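Local coordinates for protein probable benzoylformate decarboxylase (Rhodococcus jostii, PDB 7ORX) that probably belongs to the thiamine diphosphate-dependent enzymes, binding thiamine diphosphate and a sodium ion in a four-chain assembly, at residues V138-T141 with I142-I146. Residues are numbered along the deposited sequence; the frame is centred on the assembly and turned at random.
Sequences VPRT and INQAI
Arg140 and Gln144, one helical turn apart, run side by side and are joined at their polar ends: Arg140 NH1 donates to Gln144 OE1 over 2.8 Å in a nearly straight bond (165°). The oxygen sits at the edge of the guanidinium, close to its plane, whereas NH1 lies above the plane of the amide, the two groups being turned 71° apart. A bend at chi3 (58°) turns the guanidinium so that NH1 points at Gln144.

Backbone bonds of the i to i+4 kind bind the same turns: the amides of Ile142 to Ala145 each donate to the carbonyl four residues back, as from Gln144 N to Arg140 O (2.7 Å).

The apolar part is small: Val138 CG1 rests against Ile142 CD1 at 4.1 Å, next to helix 7-17. Thr141 and Ala145 face Trp128 and Val159 of the flanking strands, as expected of the crossover helix in the beta-alpha-beta unit 128-162.

Arg140 also forms a salt bridge with Asp137 and gives NH1 to Arg310 O of a second subunit. Held by Asp137 at NE, and by Gln144 and Arg310 O of the second subunit at NH1, the buried guanidinium is probably fixed in orientation, and its charge is probably partly balanced by Asp137 where subunits meet.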
loop_
_atom_site.group_PDB
_atom_site.type_symbol
_atom_site.label_atom_id
_atom_site.label_comp_id
_atom_site.label_asym_id
_atom_site.label_seq_id
_atom_site.Cartn_x
_atom_site.Cartn_y
_atom_site.Cartn_z
ATOM N N VAL C 138 -14.339 -1.416 17.844
ATOM C CA VAL C 138 -14.739 -0.214 17.106
ATOM C C VAL C 138 -14.603 1.001 18.013
ATOM O O VAL C 138 -13.967 1.973 17.628
ATOM C CB VAL C 138 -16.107 -0.391 16.448
ATOM C CG1 VAL C 138 -16.681 0.921 15.954
ATOM C CG2 VAL C 138 -15.991 -1.361 15.279
ATOM N N PRO C 139 -15.095 1.020 19.261
ATOM C CA PRO C 139 -14.904 2.189 20.122
ATOM C C PRO C 139 -13.437 2.595 20.320
ATOM O O PRO C 139 -13.124 3.724 20.185
ATOM C CB PRO C 139 -15.562 1.755 21.439
ATOM C CG PRO C 139 -16.621 0.776 20.993
ATOM C CD PRO C 139 -15.922 -0.003 19.894
ATOM N N ARG C 140 -12.538 1.671 20.594
ATOM C CA ARG C 140 -11.118 2.060 20.888
ATOM C C ARG C 140 -10.469 2.542 19.588
ATOM O O ARG C 140 -9.712 3.510 19.627
ATOM C CB ARG C 140 -10.356 0.909 21.560
ATOM C CG ARG C 140 -8.943 1.262 22.017
ATOM C CD ARG C 140 -7.996 0.047 21.997
ATOM N NE ARG C 140 -8.004 -0.457 20.641
ATOM C CZ ARG C 140 -7.301 0.095 19.627
ATOM N NH1 ARG C 140 -6.421 1.061 19.859
ATOM N NH2 ARG C 140 -7.439 -0.369 18.393
ATOM N N THR C 141 -10.757 1.895 18.464
ATOM C CA THR C 141 -10.257 2.334 17.143
ATOM C C THR C 141 -10.652 3.811 16.938
ATOM O O THR C 141 -9.828 4.595 16.492
ATOM C CB THR C 141 -10.760 1.423 16.026
ATOM O OG1 THR C 141 -10.156 0.140 16.152
ATOM C CG2 THR C 141 -10.431 1.969 14.649
ATOM N N ILE C 142 -11.882 4.196 17.266
ATOM C CA ILE C 142 -12.355 5.592 17.111
ATOM C C ILE C 142 -11.676 6.462 18.160
ATOM O O ILE C 142 -11.244 7.545 17.799
ATOM C CB ILE C 142 -13.884 5.682 17.129
ATOM C CG1 ILE C 142 -14.447 4.817 16.001
ATOM C CG2 ILE C 142 -14.354 7.125 16.991
ATOM C CD1 ILE C 142 -15.920 4.970 15.829
ATOM N N ASN C 143 -11.522 6.017 19.379
ATOM C CA ASN C 143 -10.721 6.781 20.373
ATOM C C ASN C 143 -9.332 7.049 19.806
ATOM O O ASN C 143 -8.894 8.215 19.842
ATOM C CB ASN C 143 -10.527 6.089 21.730
ATOM C CG ASN C 143 -10.006 7.080 22.745
ATOM O OD1 ASN C 143 -10.566 8.152 22.880
ATOM N ND2 ASN C 143 -8.928 6.774 23.428
ATOM N N GLN C 144 -8.656 6.021 19.303
ATOM C CA GLN C 144 -7.275 6.147 18.766
ATOM C C GLN C 144 -7.285 7.128 17.572
ATOM O O GLN C 144 -6.400 8.014 17.491
ATOM C CB GLN C 144 -6.765 4.772 18.347
ATOM C CG GLN C 144 -5.486 4.821 17.556
ATOM C CD GLN C 144 -4.828 3.463 17.408
ATOM O OE1 GLN C 144 -5.387 2.366 17.603
ATOM N NE2 GLN C 144 -3.568 3.507 17.059
ATOM N N ALA C 145 -8.239 6.964 16.655
ATOM C CA ALA C 145 -8.439 7.858 15.502
ATOM C C ALA C 145 -8.455 9.309 15.981
ATOM O O ALA C 145 -7.744 10.136 15.348
ATOM C CB ALA C 145 -9.717 7.533 14.767
ATOM N N ILE C 146 -9.206 9.624 17.038
ATOM C CA ILE C 146 -9.387 11.046 17.462
ATOM C C ILE C 146 -8.071 11.535 18.051
ATOM O O ILE C 146 -7.642 12.609 17.668
ATOM C CB ILE C 146 -10.555 11.207 18.437
ATOM C CG1 ILE C 146 -11.875 10.928 17.721
ATOM C CG2 ILE C 146 -10.537 12.580 19.095
ATOM C CD1 ILE C 146 -12.994 10.540 18.642
#